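PDB 3DJE: fructosyl amine: oxygen oxidoreductase from Aspergillus fumigatus, which oxidatively deglycates fructosyl amino acids (Amadori products) with the help of a bound FAD cofactor. Local coordinates for residues 96-101 and 258-263; 142-147 and 317-322. All blocks are in the same frame, centred on the assembly; numbering follows the deposited sequence.

Contact 1 of 2, residues 96-101 and 258-263; sequences LLMSAC and FNIERG
Cys-101 SG lies over one face of the Arg-262 guanidinium, offset toward its rim and 3.6 Å from NH2, while Glu-261 O meets NH1 in the guanidinium plane. The Phe-258 ring is approached obliquely by the selenium of selenomethionine Met-98, 4.2 Å from SE to the ring centroid, a Met-aromatic contact; Phe-264 stacks on the same ring. Two parallel strands join here, 96-100 and 256-259, in the mixed sheet beside the pocket that holds the bound fructosyl thioacetate, and a classic beta bulge follows, in which Arg-262 and Gly-263 both donate to Asn-259 O. The parallel pairing starts with two bent, weak bonds, Phe-258 N to Leu-97 O and Ser-99 N to Phe-258 O, and ends with a straighter one from Ile-260 N to Ser-99 O (2.9 Å, 164°). Ser-99 OG adds a second grip on Phe-258 O at 2.9 Å, from a position tilted out of the carbonyl plane. Met-98 bends at chi2 and chi3, which brings SE beside Phe-258 CB and CG and sets CE 3.6 Å from Ile-260 CG2. Phe-258 itself touches the ligand and Val-54, so the strand pairing places it in the pocket lining. Asn-259 closes an Asx turn: OD1 accepts from Glu-261 N in the carbonyl plane, and ND2 points a weak bond at Cys-101 SG. Glu-261 OE2 receives the amide of Ser-102 and, on its anti side but tilted out of the carboxylate plane, that of Cys-101, with 2.7 Å from Cys-101 N to Glu-261 OE2.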
loop_
_atom_site.group_PDB
_atom_site.type_symbol
_atom_site.label_atom_id
_atom_site.label_comp_id
_atom_site.label_asym_id
_atom_site.label_seq_id
_atom_site.Cartn_x
_atom_site.Cartn_y
_atom_site.Cartn_z
ATOM N N LEU A 96 -3.962 9.328 -15.577
ATOM C CA LEU A 96 -2.705 8.734 -15.147
ATOM C C LEU A 96 -1.809 8.457 -16.335
ATOM O O LEU A 96 -2.236 7.824 -17.301
ATOM C CB LEU A 96 -2.995 7.408 -14.433
ATOM C CG LEU A 96 -1.840 6.426 -14.174
ATOM C CD1 LEU A 96 -0.842 7.021 -13.197
ATOM C CD2 LEU A 96 -2.382 5.106 -13.646
ATOM N N LEU A 97 -0.567 8.914 -16.246
ATOM C CA LEU A 97 0.457 8.573 -17.228
ATOM C C LEU A 97 1.250 7.411 -16.652
ATOM O O LEU A 97 1.746 7.506 -15.527
ATOM C CB LEU A 97 1.396 9.766 -17.469
ATOM C CG LEU A 97 2.652 9.375 -18.265
ATOM C CD1 LEU A 97 2.273 9.186 -19.741
ATOM C CD2 LEU A 97 3.776 10.363 -18.098
HETATM N N MSE A 98 1.370 6.325 -17.427
HETATM C CA MSE A 98 2.242 5.195 -17.078
HETATM C C MSE A 98 3.328 5.078 -18.147
HETATM O O MSE A 98 3.015 4.961 -19.327
HETATM C CB MSE A 98 1.430 3.903 -17.024
HETATM C CG MSE A 98 0.463 3.835 -15.849
HETATM SE SE MSE A 98 1.459 3.719 -14.206
HETATM C CE MSE A 98 2.253 1.943 -14.458
ATOM N N SER A 99 4.590 5.118 -17.734
ATOM C CA SER A 99 5.704 5.209 -18.696
ATOM C C SER A 99 6.922 4.429 -18.221
ATOM O O SER A 99 6.968 3.985 -17.072
ATOM C CB SER A 99 6.078 6.671 -18.931
ATOM O OG SER A 99 6.485 7.281 -17.725
ATOM N N ALA A 100 7.883 4.243 -19.126
ATOM C CA ALA A 100 9.153 3.589 -18.813
ATOM C C ALA A 100 10.210 4.100 -19.787
ATOM O O ALA A 100 9.917 4.957 -20.623
ATOM C CB ALA A 100 9.021 2.062 -18.893
ATOM N N CYS A 101 11.434 3.593 -19.658
ATOM C CA CYS A 101 12.554 4.083 -20.477
ATOM C C CYS A 101 13.326 2.969 -21.196
ATOM O O CYS A 101 13.575 3.050 -22.415
ATOM C CB CYS A 101 13.517 4.875 -19.613
ATOM S SG CYS A 101 12.810 6.358 -18.911
ATOM N N PHE A 258 3.696 8.986 -13.752
ATOM C CA PHE A 258 4.294 7.771 -13.203
ATOM C C PHE A 258 5.225 7.139 -14.232
ATOM O O PHE A 258 4.814 6.869 -15.355
ATOM C CB PHE A 258 3.152 6.819 -12.831
ATOM C CG PHE A 258 3.489 5.761 -11.791
ATOM C CD1 PHE A 258 2.716 5.658 -10.631
ATOM C CD2 PHE A 258 4.505 4.829 -11.992
ATOM C CE1 PHE A 258 2.968 4.665 -9.664
ATOM C CE2 PHE A 258 4.775 3.831 -11.020
ATOM C CZ PHE A 258 3.997 3.753 -9.857
ATOM N N ASN A 259 6.492 6.964 -13.869
ATOM C CA ASN A 259 7.426 6.196 -14.691
ATOM C C ASN A 259 7.967 5.089 -13.810
ATOM O O ASN A 259 8.534 5.352 -12.741
ATOM C CB ASN A 259 8.555 7.082 -15.236
ATOM C CG ASN A 259 9.532 6.317 -16.124
ATOM O OD1 ASN A 259 10.146 5.345 -15.697
ATOM N ND2 ASN A 259 9.707 6.788 -17.359
ATOM N N ILE A 260 7.794 3.856 -14.271
ATOM C CA ILE A 260 8.080 2.686 -13.443
ATOM C C ILE A 260 9.580 2.447 -13.238
ATOM O O ILE A 260 9.966 1.562 -12.479
ATOM C CB ILE A 260 7.359 1.425 -13.970
ATOM C CG1 ILE A 260 7.961 0.946 -15.297
ATOM C CG2 ILE A 260 5.861 1.707 -14.116
ATOM C CD1 ILE A 260 7.399 -0.381 -15.784
ATOM N N GLU A 261 10.406 3.252 -13.902
ATOM C CA GLU A 261 11.856 3.207 -13.705
ATOM C C GLU A 261 12.434 4.465 -13.068
ATOM O O GLU A 261 13.659 4.591 -12.950
ATOM C CB GLU A 261 12.551 2.981 -15.055
ATOM C CG GLU A 261 12.182 1.664 -15.708
ATOM C CD GLU A 261 13.013 1.409 -16.927
ATOM O OE1 GLU A 261 14.172 0.942 -16.770
ATOM O OE2 GLU A 261 12.503 1.680 -18.028
ATOM N N ARG A 262 11.578 5.405 -12.674
ATOM C CA ARG A 262 12.058 6.670 -12.140
ATOM C C ARG A 262 11.298 7.076 -10.886
ATOM O O ARG A 262 11.892 7.435 -9.870
ATOM C CB ARG A 262 11.948 7.789 -13.187
ATOM C CG ARG A 262 12.697 7.520 -14.494
ATOM C CD ARG A 262 14.206 7.649 -14.281
ATOM N NE ARG A 262 14.921 7.611 -15.558
ATOM C CZ ARG A 262 15.430 6.515 -16.117
ATOM N NH1 ARG A 262 15.332 5.336 -15.517
ATOM N NH2 ARG A 262 16.049 6.603 -17.296
ATOM N N GLY A 263 9.975 7.033 -10.962
ATOM C CA GLY A 263 9.171 7.529 -9.861
ATOM C C GLY A 263 7.870 8.164 -10.302
ATOM O O GLY A 263 7.477 8.108 -11.478
#

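Contact 2 of 2, residues 142-147 and 317-322; sequences DFPGWK and LKETMP
Glu-319 reaches across to the turn 143-146 with its whole side chain. Its CB lies 3.8 Å from Pro-144 CD, and CG keeps the same company, touching CD and CG of the proline ring, which the chain crosses at about a right angle. CG stands anti to the carbonyl carbon (chi1 -63°) and the chain runs extended beyond it, carrying CD past Pro-144 CG to the indole edge of Trp-146. There OE1 accepts a nearly straight hydrogen bond from NE1 (2.9 Å from Trp-146 NE1 to Glu-319 OE1, 169°), in the ring plane, although carboxylate and indole planes stand 71° apart. OE1 also has a long, weak ion pair with Arg-262. OE2 receives a weak bond from a water that also donates to Pro-144 O. The turn is a type II beta turn, Phe-143 to Trp-146, closed by Trp-146 N to Phe-143 O and laid against the C-terminal part of helix 307-320. The backbone of Glu-319 joins in: Phe-143 N donates to Glu-319 O at 3.0 Å, in the carbonyl plane, and the same oxygen lies over one face of the Phe-143 ring. Thr-320 CG2 touches both aromatics, 3.7 Å from Phe-143 CE1 and 3.5 Å from Trp-146 CH2, where Phe-143 CD1 lies over one indole face, while its OG1 turns back to Leu-316 O. Another water accepts from Asp-142 N and donates to Lys-318 O.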
loop_
_atom_site.group_PDB
_atom_site.type_symbol
_atom_site.label_atom_id
_atom_site.label_comp_id
_atom_site.label_asym_id
_atom_site.label_seq_id
_atom_site.Cartn_x
_atom_site.Cartn_y
_atom_site.Cartn_z
ATOM N N ASP A 142 12.626 17.526 -19.771
ATOM C CA ASP A 142 12.868 16.965 -21.101
ATOM C C ASP A 142 12.446 15.507 -21.245
ATOM O O ASP A 142 12.534 14.938 -22.337
ATOM C CB ASP A 142 14.340 17.131 -21.489
ATOM C CG ASP A 142 14.713 18.580 -21.771
ATOM O OD1 ASP A 142 13.808 19.424 -21.951
ATOM O OD2 ASP A 142 15.927 18.876 -21.801
ATOM N N PHE A 143 11.998 14.898 -20.143
ATOM C CA PHE A 143 11.497 13.518 -20.164
ATOM C C PHE A 143 12.373 12.585 -21.027
ATOM O O PHE A 143 11.874 11.931 -21.942
ATOM C CB PHE A 143 10.045 13.512 -20.656
ATOM C CG PHE A 143 9.090 14.234 -19.735
ATOM C CD1 PHE A 143 8.372 13.526 -18.767
ATOM C CD2 PHE A 143 8.899 15.613 -19.831
ATOM C CE1 PHE A 143 7.477 14.181 -17.904
ATOM C CE2 PHE A 143 8.002 16.275 -18.975
ATOM C CZ PHE A 143 7.292 15.554 -18.009
ATOM N N PRO A 144 13.687 12.532 -20.736
ATOM C CA PRO A 144 14.612 11.865 -21.659
ATOM C C PRO A 144 14.366 10.363 -21.768
ATOM O O PRO A 144 14.444 9.634 -20.775
ATOM C CB PRO A 144 15.994 12.151 -21.058
ATOM C CG PRO A 144 15.744 12.441 -19.620
ATOM C CD PRO A 144 14.366 13.054 -19.538
ATOM N N GLY A 145 14.048 9.919 -22.978
ATOM C CA GLY A 145 13.774 8.516 -23.245
ATOM C C GLY A 145 12.441 7.990 -22.718
ATOM O O GLY A 145 12.159 6.803 -22.862
ATOM N N TRP A 146 11.628 8.846 -22.094
ATOM C CA TRP A 146 10.321 8.390 -21.583
ATOM C C TRP A 146 9.404 8.005 -22.735
ATOM O O TRP A 146 9.301 8.732 -23.724
ATOM C CB TRP A 146 9.625 9.482 -20.771
ATOM C CG TRP A 146 10.191 9.774 -19.422
ATOM C CD1 TRP A 146 11.516 9.888 -19.075
ATOM C CD2 TRP A 146 9.442 10.058 -18.237
ATOM N NE1 TRP A 146 11.630 10.211 -17.742
ATOM C CE2 TRP A 146 10.371 10.321 -17.204
ATOM C CE3 TRP A 146 8.069 10.098 -17.942
ATOM C CZ2 TRP A 146 9.969 10.623 -15.891
ATOM C CZ3 TRP A 146 7.672 10.408 -16.642
ATOM C CH2 TRP A 146 8.613 10.658 -15.635
ATOM N N LYS A 147 8.746 6.856 -22.602
ATOM C CA LYS A 147 7.723 6.428 -23.525
ATOM C C LYS A 147 6.607 5.855 -22.682
ATOM O O LYS A 147 6.866 5.118 -21.726
ATOM C CB LYS A 147 8.246 5.329 -24.445
ATOM C CG LYS A 147 7.272 4.960 -25.547
ATOM C CD LYS A 147 7.781 3.811 -26.407
ATOM C CE LYS A 147 6.700 3.349 -27.379
ATOM N NZ LYS A 147 5.633 2.563 -26.707
ATOM N N LEU A 317 12.857 14.731 -10.522
ATOM C CA LEU A 317 12.332 16.090 -10.677
ATOM C C LEU A 317 13.051 16.823 -11.811
ATOM O O LEU A 317 12.440 17.573 -12.554
ATOM C CB LEU A 317 12.443 16.890 -9.379
ATOM C CG LEU A 317 11.507 16.422 -8.260
ATOM C CD1 LEU A 317 11.873 17.090 -6.942
ATOM C CD2 LEU A 317 10.041 16.694 -8.643
ATOM N N LYS A 318 14.354 16.590 -11.943
ATOM C CA LYS A 318 15.097 17.235 -13.031
ATOM C C LYS A 318 14.527 16.884 -14.407
ATOM O O LYS A 318 14.510 17.728 -15.304
ATOM C CB LYS A 318 16.591 16.892 -12.962
ATOM C CG LYS A 318 17.456 17.685 -13.939
ATOM C CD LYS A 318 18.084 18.899 -13.275
ATOM C CE LYS A 318 19.313 18.530 -12.441
ATOM N NZ LYS A 318 18.978 17.701 -11.242
ATOM N N GLU A 319 14.044 15.647 -14.556
ATOM C CA GLU A 319 13.516 15.145 -15.822
ATOM C C GLU A 319 12.088 15.599 -16.114
ATOM O O GLU A 319 11.610 15.436 -17.243
ATOM C CB GLU A 319 13.549 13.612 -15.837
ATOM C CG GLU A 319 14.953 13.017 -15.757
ATOM C CD GLU A 319 14.993 11.503 -15.895
ATOM O OE1 GLU A 319 13.938 10.853 -16.097
ATOM O OE2 GLU A 319 16.106 10.949 -15.795
ATOM N N THR A 320 11.422 16.170 -15.107
ATOM C CA THR A 320 9.978 16.412 -15.169
ATOM C C THR A 320 9.596 17.838 -14.765
ATOM O O THR A 320 8.986 18.574 -15.543
ATOM C CB THR A 320 9.216 15.419 -14.256
ATOM O OG1 THR A 320 9.739 15.496 -12.925
ATOM C CG2 THR A 320 9.380 13.999 -14.764
HETATM N N MSE A 321 9.933 18.198 -13.531
HETATM C CA MSE A 321 9.666 19.526 -12.989
HETATM C C MSE A 321 10.969 20.134 -12.473
HETATM O O MSE A 321 11.160 20.292 -11.269
HETATM C CB MSE A 321 8.628 19.427 -11.875
HETATM C CG MSE A 321 7.309 18.936 -12.405
HETATM SE SE MSE A 321 5.921 18.937 -11.080
HETATM C CE MSE A 321 6.717 17.737 -9.774
ATOM N N PRO A 322 11.898 20.445 -13.391
ATOM C CA PRO A 322 13.241 20.859 -12.953
ATOM C C PRO A 322 13.238 22.142 -12.114
ATOM O O PRO A 322 14.161 22.354 -11.305
ATOM C CB PRO A 322 14.009 21.046 -14.275
ATOM C CG PRO A 322 12.963 21.211 -15.316
ATOM C CD PRO A 322 11.774 20.405 -14.858
HETATM O O HOH W 1 14.766 17.871 -17.969
HETATM O O HOH W 2 15.764 9.299 -18.334
#

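From the N terminus the chain runs first through strand 96-100, then through the loop 142-147 that leads into strand 147-151, next through strand 256-259 and its bulge, and last through helix 307-320. Contact 1 closes a loop when 258-263 returns to 96-101; contact 2 closes another when 317-322 meets 142-147. The segments alternate, so the two loops cross. Their centres are 10 Å apart and they touch directly: Lys-147 O probably accepts a hydrogen bond from Ala-100 N, and Trp-146 packs against Ser-99. Together they tie strands 147-151, 96-100 and 256-259, in the sheet beside the ligand pocket, to helix 307-320.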